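PDB 3TQK: phospho-2-dehydro-3-deoxyheptonate aldolase from Francisella tularensis, which probably catalyses the stereospecific condensation of phosphoenolpyruvate with D-erythrose 4-phosphate to DAHP, the first step of chorismate biosynthesis, and carries a bound metal ion. Local coordinates for residues A41-H45 against Q224-V228; P57-H61 against Q318-C324; A65-Y69 against E299-V303. All blocks are in the same frame, centred on the assembly; numbering follows the deposited sequence.

The three contacts belong to one eight-stranded TIM barrel and fall at its two ends. Interactions 2 and 3 lie together at the carboxyl ends of the strands, with centres about 9 Å apart, and both reach the manganese: Cys58 and Asp322 come from interaction 2, Glu299 from interaction 3, and His266 completes the protein ligands. As adjacent ligands of the metal, Cys58 SG and Glu299 OE2 are 3.3 Å apart, and Pro57 packs on Ser300 and Asn301. Interaction 1 sits on the other side of the chain's centre, where strand 226-230 begins; its centre is about 27 Å from those of the other two, and its nearest atoms stay about 15 Å from interaction 3.

Interaction 1 of 3, residues A41-H45 against Q224-V228; sequences ANIIH and QNGHV
The imidazole of His45 points its NE2 at two oxygens of the turn that leads into strand 226-230. His45 NE2 lies 2.9 Å from Gln224 O and 2.8 Å from Asn225 OD1, and since one N-H serves both acceptors, each hydrogen bond is bent and weak. Both oxygens sit at the ring edge near its plane, while the Asn225 amide stands nearly perpendicular to the ring, their planes 82° apart. The reach depends on chi1 of His45 (-77°), which sets CG beside the backbone N and swings the ring over to the turn. The same Asn225 amide rests on the methyl of Ala41, whose CB is 3.7 Å from OD1. Deeper in, Ile44 carries the apolar half: its CD1 meets His227 CD2 at 3.8 Å, and the two side chains cross at about a right angle. His227 ND1 bonds to Val228 O (2.9 Å), straight at the hydrogen (166°) but arriving from above the carbonyl plane, and its NE2 pairs with Trp156. The contact thus ties helix 27-45, through residues 41-45, to the start of barrel strand 226-230, beside strand 179-183, with Ile44 also touching Ser179, Thr258 and Phe294 of strand 293-299.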
ATOM      1  N   ALA A  41     -19.611  15.324   6.187  1.00 18.69           N
ATOM      2  CA  ALA A  41     -20.350  14.058   6.113  1.00 18.81           C
ATOM      3  C   ALA A  41     -21.701  14.248   5.392  1.00 19.23           C
ATOM      4  O   ALA A  41     -22.056  13.456   4.523  1.00 19.52           O
ATOM      5  CB  ALA A  41     -20.561  13.445   7.518  1.00 18.49           C
ATOM      6  N   ASN A  42     -22.420  15.311   5.732  1.00 19.83           N
ATOM      7  CA  ASN A  42     -23.708  15.616   5.114  1.00 21.04           C
ATOM      8  C   ASN A  42     -23.586  15.978   3.643  1.00 21.17           C
ATOM      9  O   ASN A  42     -24.429  15.600   2.835  1.00 21.55           O
ATOM     10  CB  ASN A  42     -24.402  16.739   5.869  1.00 21.97           C
ATOM     11  CG  ASN A  42     -25.050  16.256   7.154  1.00 24.29           C
ATOM     12  OD1 ASN A  42     -25.760  15.248   7.162  1.00 26.47           O
ATOM     13  ND2 ASN A  42     -24.845  16.995   8.234  1.00 25.51           N
ATOM     14  N   ILE A  43     -22.540  16.710   3.292  1.00 20.85           N
ATOM     15  CA  ILE A  43     -22.276  16.984   1.886  1.00 21.39           C
ATOM     16  C   ILE A  43     -21.963  15.676   1.128  1.00 21.27           C
ATOM     17  O   ILE A  43     -22.523  15.439   0.070  1.00 21.90           O
ATOM     18  CB  ILE A  43     -21.174  18.025   1.710  1.00 20.85           C
ATOM     19  CG1 ILE A  43     -21.660  19.383   2.236  1.00 21.66           C
ATOM     20  CG2 ILE A  43     -20.797  18.147   0.253  1.00 21.19           C
ATOM     21  CD1 ILE A  43     -20.540  20.405   2.490  1.00 20.34           C
ATOM     22  N   ILE A  44     -21.116  14.822   1.699  1.00 21.07           N
ATOM     23  CA  ILE A  44     -20.726  13.540   1.069  1.00 21.18           C
ATOM     24  C   ILE A  44     -21.935  12.636   0.784  1.00 22.08           C
ATOM     25  O   ILE A  44     -21.985  11.956  -0.249  1.00 23.15           O
ATOM     26  CB  ILE A  44     -19.697  12.749   1.954  1.00 20.35           C
ATOM     27  CG1 ILE A  44     -18.328  13.426   1.939  1.00 19.92           C
ATOM     28  CG2 ILE A  44     -19.541  11.314   1.465  1.00 19.92           C
ATOM     29  CD1 ILE A  44     -17.360  12.962   3.052  1.00 19.40           C
ATOM     30  N   HIS A  45     -22.908  12.653   1.697  1.00 22.06           N
ATOM     31  CA  HIS A  45     -24.108  11.833   1.598  1.00 22.07           C
ATOM     32  C   HIS A  45     -25.258  12.516   0.872  1.00 23.07           C
ATOM     33  O   HIS A  45     -26.305  11.906   0.658  1.00 23.96           O
ATOM     34  CB  HIS A  45     -24.566  11.412   2.991  1.00 21.85           C
ATOM     35  CG  HIS A  45     -23.749  10.308   3.579  1.00 20.98           C
ATOM     36  ND1 HIS A  45     -24.056   8.978   3.394  1.00 20.14           N
ATOM     37  CD2 HIS A  45     -22.643  10.336   4.356  1.00 19.95           C
ATOM     38  CE1 HIS A  45     -23.170   8.234   4.026  1.00 20.96           C
ATOM     39  NE2 HIS A  45     -22.300   9.033   4.621  1.00 20.86           N
ATOM     40  N   GLN A 224     -18.510   5.124   7.461  1.00 20.84           N
ATOM     41  CA  GLN A 224     -19.612   5.243   6.506  1.00 21.90           C
ATOM     42  C   GLN A 224     -19.525   6.546   5.709  1.00 21.32           C
ATOM     43  O   GLN A 224     -20.409   6.821   4.908  1.00 21.78           O
ATOM     44  CB  GLN A 224     -20.991   5.099   7.199  1.00 23.34           C
ATOM     45  CG  GLN A 224     -21.143   3.886   8.150  1.00 24.42           C
ATOM     46  CD  GLN A 224     -20.650   2.562   7.558  1.00 26.64           C
ATOM     47  OE1 GLN A 224     -19.987   1.768   8.237  1.00 26.87           O
ATOM     48  NE2 GLN A 224     -20.992   2.312   6.301  1.00 27.54           N
ATOM     49  N   ASN A 225     -18.449   7.324   5.907  1.00 20.45           N
ATOM     50  CA  ASN A 225     -18.243   8.580   5.185  1.00 19.87           C
ATOM     51  C   ASN A 225     -17.086   8.512   4.181  1.00 19.27           C
ATOM     52  O   ASN A 225     -16.318   9.466   4.015  1.00 18.64           O
ATOM     53  CB  ASN A 225     -18.054   9.719   6.182  1.00 19.77           C
ATOM     54  CG  ASN A 225     -19.263   9.912   7.060  1.00 21.16           C
ATOM     55  OD1 ASN A 225     -20.407   9.843   6.580  1.00 22.55           O
ATOM     56  ND2 ASN A 225     -19.035  10.147   8.350  1.00 19.03           N
ATOM     57  N   GLY A 226     -16.981   7.368   3.512  1.00 19.08           N
ATOM     58  CA  GLY A 226     -15.982   7.151   2.486  1.00 18.53           C
ATOM     59  C   GLY A 226     -16.554   7.444   1.118  1.00 18.92           C
ATOM     60  O   GLY A 226     -17.742   7.220   0.859  1.00 19.81           O
ATOM     61  N   HIS A 227     -15.705   7.929   0.227  1.00 18.86           N
ATOM     62  CA  HIS A 227     -16.129   8.232  -1.132  1.00 19.31           C
ATOM     63  C   HIS A 227     -14.936   8.204  -2.085  1.00 19.72           C
ATOM     64  O   HIS A 227     -13.781   8.218  -1.658  1.00 19.40           O
ATOM     65  CB  HIS A 227     -16.742   9.614  -1.159  1.00 19.17           C
ATOM     66  CG  HIS A 227     -15.751  10.690  -0.875  1.00 19.07           C
ATOM     67  ND1 HIS A 227     -14.952  11.237  -1.856  1.00 18.90           N
ATOM     68  CD2 HIS A 227     -15.385  11.275   0.287  1.00 18.54           C
ATOM     69  CE1 HIS A 227     -14.149  12.129  -1.309  1.00 20.58           C
ATOM     70  NE2 HIS A 227     -14.390  12.171  -0.010  1.00 18.40           N
ATOM     71  N   VAL A 228     -15.234   8.206  -3.375  1.00 20.94           N
ATOM     72  CA  VAL A 228     -14.220   8.213  -4.416  1.00 21.73           C
ATOM     73  C   VAL A 228     -13.763   9.637  -4.714  1.00 22.33           C
ATOM     74  O   VAL A 228     -14.557  10.593  -4.641  1.00 22.70           O
ATOM     75  CB  VAL A 228     -14.770   7.578  -5.715  1.00 22.92           C
ATOM     76  CG1 VAL A 228     -13.768   7.681  -6.851  1.00 23.16           C
ATOM     77  CG2 VAL A 228     -15.134   6.135  -5.457  1.00 22.53           C
TER

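Interaction 2 of 3, residues P57-H61 against Q318-C324; sequences PCSIH and QSVTDKC. With MN (manganese (II) ion), chain B.
Cys58 and Asp322 converge on the manganese, the cysteine sulfur through SG at 2.6 Å and the carboxylate through OD2 at 2.3 Å. A chi1 of 171° puts Cys58 SG anti to the backbone N, where it reaches the metal between the segments, whereas Asp322 comes in alongside, its CB and CG lying against the sulfur. The backbone N of Asp322 also points at Cys58 SG, although the modelled place of that sulfur, crowded by Thr321, leaves this bond doubtful. On the side of Cys58 away from the metal, Cys324 SG lies beside Cys58 CB and accepts a weak hydrogen bond from Cys58 N at 3.4 Å. This is the metal site of a class-I DAHP synthase: the loop after the first barrel strand, 51-56, is set against the segment that starts with short strand 318-319, paired with 303-306, while His266 and Glu299 supply the remaining protein ligands. Ser319 orders the second shell. Ser319 OG accepts from Thr321 N, forming an ST turn, donates to Asp322 O at 2.6 Å, and receives a hydrogen bond from a water at 2.9 Å; three bonds therefore grip one hydroxyl. That water in turn accepts from Ser59 N at 3.0 Å, bridging the two segments. Farther along, the His61 ring turns a face to Val320, whose CB stands 4.1 Å from the ring centroid and only 17° off the normal, a CH-pi contact. The edge of the same ring meets Gln318 O, 3.4 Å from His61 CE1.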
ATOM      1  N   PRO A  57      -1.802  24.182  -0.709  1.00 30.25           N
ATOM      2  CA  PRO A  57      -0.523  23.818  -1.320  1.00 31.56           C
ATOM      3  C   PRO A  57      -0.424  22.336  -1.649  1.00 30.91           C
ATOM      4  O   PRO A  57      -1.039  21.511  -0.970  1.00 29.16           O
ATOM      5  CB  PRO A  57       0.488  24.179  -0.234  1.00 31.88           C
ATOM      6  CG  PRO A  57      -0.181  25.242   0.561  1.00 31.82           C
ATOM      7  CD  PRO A  57      -1.613  24.864   0.584  1.00 30.36           C
ATOM      8  N   CYS A  58       0.352  22.005  -2.680  1.00 32.47           N
ATOM      9  CA  CYS A  58       0.586  20.602  -3.034  1.00 32.17           C
ATOM     10  C   CYS A  58       1.053  19.849  -1.792  1.00 31.18           C
ATOM     11  O   CYS A  58       0.469  18.832  -1.419  1.00 29.95           O
ATOM     12  CB  CYS A  58       1.621  20.474  -4.162  1.00 33.52           C
ATOM     13  SG  CYS A  58       2.148  18.747  -4.478  1.00 33.48           S
ATOM     14  N   SER A  59       2.095  20.380  -1.153  1.00 32.01           N
ATOM     15  CA  SER A  59       2.635  19.818   0.083  1.00 31.25           C
ATOM     16  C   SER A  59       3.211  20.954   0.923  1.00 31.52           C
ATOM     17  O   SER A  59       3.690  21.945   0.376  1.00 32.19           O
ATOM     18  CB  SER A  59       3.744  18.826  -0.244  1.00 31.75           C
ATOM     19  OG  SER A  59       4.827  19.514  -0.870  1.00 35.54           O
ATOM     20  N   ILE A  60       3.151  20.818   2.245  1.00 29.98           N
ATOM     21  CA  ILE A  60       3.704  21.847   3.120  1.00 30.60           C
ATOM     22  C   ILE A  60       5.225  21.651   3.230  1.00 31.74           C
ATOM     23  O   ILE A  60       5.714  20.526   3.412  1.00 31.01           O
ATOM     24  CB  ILE A  60       3.053  21.824   4.522  1.00 29.49           C
ATOM     25  CG1 ILE A  60       1.524  22.043   4.424  1.00 28.40           C
ATOM     26  CG2 ILE A  60       3.713  22.855   5.462  1.00 30.17           C
ATOM     27  CD1 ILE A  60       1.072  23.431   3.986  1.00 25.21           C
ATOM     28  N   HIS A  61       5.963  22.742   3.057  1.00 33.45           N
ATOM     29  CA  HIS A  61       7.396  22.781   3.354  1.00 34.64           C
ATOM     30  C   HIS A  61       7.774  23.981   4.223  1.00 35.77           C
ATOM     31  O   HIS A  61       8.874  24.020   4.758  1.00 36.42           O
ATOM     32  CB  HIS A  61       8.216  22.757   2.056  1.00 35.89           C
ATOM     33  CG  HIS A  61       8.338  24.083   1.376  1.00 38.58           C
ATOM     34  ND1 HIS A  61       7.398  24.556   0.487  1.00 39.46           N
ATOM     35  CD2 HIS A  61       9.306  25.030   1.441  1.00 41.15           C
ATOM     36  CE1 HIS A  61       7.776  25.743   0.043  1.00 41.30           C
ATOM     37  NE2 HIS A  61       8.931  26.052   0.603  1.00 42.80           N
ATOM     38  N   GLN A 318       6.056  29.696  -2.745  1.00 48.44           N
ATOM     39  CA  GLN A 318       5.918  28.946  -3.994  1.00 48.17           C
ATOM     40  C   GLN A 318       6.147  27.445  -3.776  1.00 46.25           C
ATOM     41  O   GLN A 318       7.055  27.048  -3.037  1.00 46.24           O
ATOM     42  CB  GLN A 318       6.886  29.476  -5.038  1.00 50.73           C
ATOM     43  CG  GLN A 318       6.579  28.984  -6.434  1.00 50.86           C
ATOM     44  CD  GLN A 318       7.610  29.435  -7.436  1.00 52.78           C
ATOM     45  OE1 GLN A 318       8.807  29.362  -7.177  1.00 53.64           O
ATOM     46  NE2 GLN A 318       7.150  29.900  -8.590  1.00 53.67           N
ATOM     47  N   SER A 319       5.333  26.619  -4.428  1.00 44.78           N
ATOM     48  CA  SER A 319       5.425  25.175  -4.250  1.00 42.67           C
ATOM     49  C   SER A 319       6.817  24.651  -4.574  1.00 43.49           C
ATOM     50  O   SER A 319       7.448  25.060  -5.543  1.00 45.39           O
ATOM     51  CB  SER A 319       4.415  24.431  -5.118  1.00 42.02           C
ATOM     52  OG  SER A 319       4.508  23.032  -4.898  1.00 39.77           O
ATOM     53  N   VAL A 320       7.269  23.736  -3.728  1.00 41.79           N
ATOM     54  CA  VAL A 320       8.524  23.029  -3.899  1.00 42.16           C
ATOM     55  C   VAL A 320       8.286  21.647  -4.532  1.00 40.92           C
ATOM     56  O   VAL A 320       9.239  20.937  -4.854  1.00 41.33           O
ATOM     57  CB  VAL A 320       9.224  22.911  -2.526  1.00 41.68           C
ATOM     58  CG1 VAL A 320       9.303  21.455  -2.061  1.00 39.73           C
ATOM     59  CG2 VAL A 320      10.566  23.622  -2.544  1.00 43.72           C
ATOM     60  N   THR A 321       7.011  21.281  -4.699  1.00 39.47           N
ATOM     61  CA  THR A 321       6.608  20.040  -5.367  1.00 38.51           C
ATOM     62  C   THR A 321       5.761  20.384  -6.612  1.00 39.78           C
ATOM     63  O   THR A 321       6.265  21.035  -7.531  1.00 41.42           O
ATOM     64  CB  THR A 321       5.875  19.063  -4.384  1.00 35.93           C
ATOM     65  OG1 THR A 321       4.788  19.732  -3.730  1.00 33.42           O
ATOM     66  CG2 THR A 321       6.836  18.536  -3.337  1.00 34.23           C
ATOM     67  N   ASP A 322       4.488  19.978  -6.651  1.00 38.89           N
ATOM     68  CA  ASP A 322       3.670  20.177  -7.858  1.00 40.07           C
ATOM     69  C   ASP A 322       3.307  21.656  -8.052  1.00 41.66           C
ATOM     70  O   ASP A 322       3.296  22.447  -7.105  1.00 41.14           O
ATOM     71  CB  ASP A 322       2.386  19.323  -7.837  1.00 38.53           C
ATOM     72  CG  ASP A 322       2.657  17.799  -7.903  1.00 37.58           C
ATOM     73  OD1 ASP A 322       3.661  17.365  -8.522  1.00 39.18           O
ATOM     74  OD2 ASP A 322       1.830  17.039  -7.356  1.00 33.31           O
ATOM     75  N   LYS A 323       3.020  22.012  -9.296  1.00 43.49           N
ATOM     76  CA  LYS A 323       2.644  23.376  -9.642  1.00 45.28           C
ATOM     77  C   LYS A 323       1.264  23.710  -9.075  1.00 43.90           C
ATOM     78  O   LYS A 323       0.321  22.932  -9.213  1.00 43.05           O
ATOM     79  CB  LYS A 323       2.681  23.568 -11.165  1.00 47.52           C
ATOM     80  CG  LYS A 323       4.105  23.521 -11.748  1.00 49.76           C
ATOM     81  CD  LYS A 323       4.146  23.437 -13.286  1.00 52.79           C
ATOM     82  CE  LYS A 323       5.593  23.480 -13.796  1.00 55.48           C
ATOM     83  NZ  LYS A 323       5.751  22.976 -15.187  1.00 57.69           N
ATOM     84  N   CYS A 324       1.172  24.859  -8.411  1.00 44.30           N
ATOM     85  CA  CYS A 324      -0.073  25.336  -7.823  1.00 43.14           C
ATOM     86  C   CYS A 324      -0.500  26.640  -8.487  1.00 44.81           C
ATOM     87  O   CYS A 324       0.344  27.410  -8.966  1.00 46.47           O
ATOM     88  CB  CYS A 324       0.125  25.590  -6.329  1.00 42.14           C
ATOM     89  SG  CYS A 324       0.591  24.130  -5.349  1.00 41.33           S
TER
HETATM   90 MN    MN B1001       0.321  17.333  -5.606  1.00 38.04          MN
HETATM   91  O   HOH W   1       2.956  22.961  -2.493  1.00  7.28           O

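Interaction 3 of 3, residues A65-Y69 against E299-V303; sequences AAIEY and ESNLV. With MN (manganese (II) ion), chain B.
Tyr69 CG and Ser300 OG both stand trans to the N of their own residue (chi1 -177° and 164°), which sends the phenol across from the helix and brings the two hydroxyls together. Helix 63-80 is the helix that follows the first strand of the TIM barrel, and 299-303 leaves the eighth, so the contact lies where the barrel closes; Ser300 also bonds through its backbone to Gly56. Tyr69 OH and Ser300 OG are a short 2.5 Å apart and hydrogen-bonded, with the serine oxygen at the ring edge in its plane and also bonded to Thr330. Next along, the phenol ring comes close to the backbone of Asn301, whose CA is 3.6 Å from Tyr69 CE2. Leu302 then lies against the helix with both branches: CD2 is 4.1 Å from Tyr69 CD2, while CD1 reaches Ala65, 3.9 Å from its O. Glu68 stays at the margin, its CD near Leu302 CD1 and its OE2 hydrogen-bonded to Tyr316 OH. Glu299, whose CB points away from the helix, binds the manganese through OE2 at 2.0 Å. The Asn301 amide folds back on the next residue, Leu302 N donating to Asn301 OD1 at 2.9 Å with an N-H...O angle of 150°.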
ATOM      1  N   ALA A  65       4.667  30.116   5.948  1.00 39.49           N
ATOM      2  CA  ALA A  65       3.970  30.442   4.700  1.00 39.36           C
ATOM      3  C   ALA A  65       2.568  29.817   4.702  1.00 37.12           C
ATOM      4  O   ALA A  65       1.620  30.426   4.229  1.00 37.32           O
ATOM      5  CB  ALA A  65       4.772  29.980   3.495  1.00 39.68           C
ATOM      6  N   ALA A  66       2.444  28.619   5.263  1.00 35.16           N
ATOM      7  CA  ALA A  66       1.146  27.964   5.408  1.00 33.58           C
ATOM      8  C   ALA A  66       0.163  28.781   6.268  1.00 33.81           C
ATOM      9  O   ALA A  66      -1.016  28.897   5.935  1.00 33.56           O
ATOM     10  CB  ALA A  66       1.325  26.565   5.983  1.00 31.62           C
ATOM     11  N   ILE A  67       0.645  29.338   7.371  1.00 34.82           N
ATOM     12  CA  ILE A  67      -0.176  30.210   8.208  1.00 35.40           C
ATOM     13  C   ILE A  67      -0.623  31.449   7.416  1.00 37.25           C
ATOM     14  O   ILE A  67      -1.814  31.787   7.409  1.00 36.94           O
ATOM     15  CB  ILE A  67       0.576  30.637   9.500  1.00 36.64           C
ATOM     16  CG1 ILE A  67       0.733  29.443  10.461  1.00 34.85           C
ATOM     17  CG2 ILE A  67      -0.132  31.812  10.189  1.00 37.25           C
ATOM     18  CD1 ILE A  67      -0.553  28.986  11.109  1.00 32.55           C
ATOM     19  N   GLU A  68       0.305  32.117   6.733  1.00 38.50           N
ATOM     20  CA  GLU A  68      -0.093  33.270   5.924  1.00 40.53           C
ATOM     21  C   GLU A  68      -1.144  32.909   4.874  1.00 39.13           C
ATOM     22  O   GLU A  68      -2.112  33.644   4.701  1.00 39.55           O
ATOM     23  CB  GLU A  68       1.098  33.940   5.249  1.00 42.96           C
ATOM     24  CG  GLU A  68       0.738  35.277   4.599  1.00 46.76           C
ATOM     25  CD  GLU A  68       1.915  35.935   3.909  1.00 50.63           C
ATOM     26  OE1 GLU A  68       1.694  36.598   2.878  1.00 53.58           O
ATOM     27  OE2 GLU A  68       3.058  35.783   4.390  1.00 53.19           O
ATOM     28  N   TYR A  69      -0.955  31.785   4.183  1.00 37.59           N
ATOM     29  CA  TYR A  69      -1.949  31.290   3.221  1.00 36.26           C
ATOM     30  C   TYR A  69      -3.304  31.094   3.898  1.00 34.99           C
ATOM     31  O   TYR A  69      -4.340  31.491   3.363  1.00 35.14           O
ATOM     32  CB  TYR A  69      -1.490  29.962   2.592  1.00 34.93           C
ATOM     33  CG  TYR A  69      -2.443  29.429   1.535  1.00 33.18           C
ATOM     34  CD1 TYR A  69      -3.459  28.554   1.874  1.00 30.89           C
ATOM     35  CD2 TYR A  69      -2.325  29.810   0.206  1.00 33.28           C
ATOM     36  CE1 TYR A  69      -4.333  28.068   0.924  1.00 30.68           C
ATOM     37  CE2 TYR A  69      -3.192  29.339  -0.754  1.00 33.06           C
ATOM     38  CZ  TYR A  69      -4.200  28.465  -0.389  1.00 32.56           C
ATOM     39  OH  TYR A  69      -5.081  27.985  -1.329  1.00 31.78           O
ATOM     40  N   GLU A 299      -5.106  22.637  -6.139  1.00 32.78           N
ATOM     41  CA  GLU A 299      -3.752  22.838  -5.623  1.00 33.49           C
ATOM     42  C   GLU A 299      -3.396  24.309  -5.793  1.00 34.93           C
ATOM     43  O   GLU A 299      -3.319  24.817  -6.909  1.00 36.30           O
ATOM     44  CB  GLU A 299      -2.734  21.895  -6.298  1.00 34.33           C
ATOM     45  CG  GLU A 299      -2.735  20.482  -5.684  1.00 33.88           C
ATOM     46  CD  GLU A 299      -1.645  19.553  -6.231  1.00 35.75           C
ATOM     47  OE1 GLU A 299      -1.427  19.506  -7.466  1.00 37.13           O
ATOM     48  OE2 GLU A 299      -1.022  18.843  -5.411  1.00 35.53           O
ATOM     49  N   SER A 300      -3.224  24.988  -4.663  1.00 34.76           N
ATOM     50  CA  SER A 300      -3.167  26.441  -4.618  1.00 36.51           C
ATOM     51  C   SER A 300      -2.100  26.915  -3.635  1.00 37.29           C
ATOM     52  O   SER A 300      -1.864  26.271  -2.613  1.00 36.08           O
ATOM     53  CB  SER A 300      -4.543  26.972  -4.190  1.00 36.19           C
ATOM     54  OG  SER A 300      -4.496  28.330  -3.781  1.00 35.62           O
ATOM     55  N   ASN A 301      -1.470  28.047  -3.928  1.00 39.60           N
ATOM     56  CA  ASN A 301      -0.459  28.619  -3.018  1.00 40.67           C
ATOM     57  C   ASN A 301      -0.415  30.142  -3.162  1.00 42.88           C
ATOM     58  O   ASN A 301      -1.240  30.722  -3.864  1.00 43.33           O
ATOM     59  CB  ASN A 301       0.925  27.991  -3.285  1.00 41.04           C
ATOM     60  CG  ASN A 301       1.737  27.741  -1.998  1.00 41.30           C
ATOM     61  OD1 ASN A 301       1.707  28.530  -1.043  1.00 41.20           O
ATOM     62  ND2 ASN A 301       2.480  26.636  -1.987  1.00 41.41           N
ATOM     63  N   LEU A 302       0.543  30.777  -2.493  1.00 44.36           N
ATOM     64  CA  LEU A 302       0.685  32.230  -2.516  1.00 46.95           C
ATOM     65  C   LEU A 302       1.238  32.714  -3.852  1.00 49.56           C
ATOM     66  O   LEU A 302       0.698  33.649  -4.448  1.00 51.26           O
ATOM     67  CB  LEU A 302       1.595  32.693  -1.375  1.00 47.44           C
ATOM     68  CG  LEU A 302       1.062  32.423   0.035  1.00 45.52           C
ATOM     69  CD1 LEU A 302       2.156  32.609   1.089  1.00 44.94           C
ATOM     70  CD2 LEU A 302      -0.139  33.323   0.325  1.00 45.17           C
ATOM     71  N   VAL A 303       2.316  32.079  -4.311  1.00 50.40           N
ATOM     72  CA  VAL A 303       2.910  32.367  -5.626  1.00 52.74           C
ATOM     73  C   VAL A 303       2.643  31.178  -6.549  1.00 51.83           C
ATOM     74  O   VAL A 303       2.664  30.025  -6.106  1.00 49.97           O
ATOM     75  CB  VAL A 303       4.431  32.637  -5.512  1.00 54.61           C
ATOM     76  CG1 VAL A 303       5.061  32.895  -6.893  1.00 56.75           C
ATOM     77  CG2 VAL A 303       4.693  33.803  -4.564  1.00 55.21           C
TER
HETATM   78 MN    MN B1001       0.321  17.333  -5.606  1.00 38.04          MN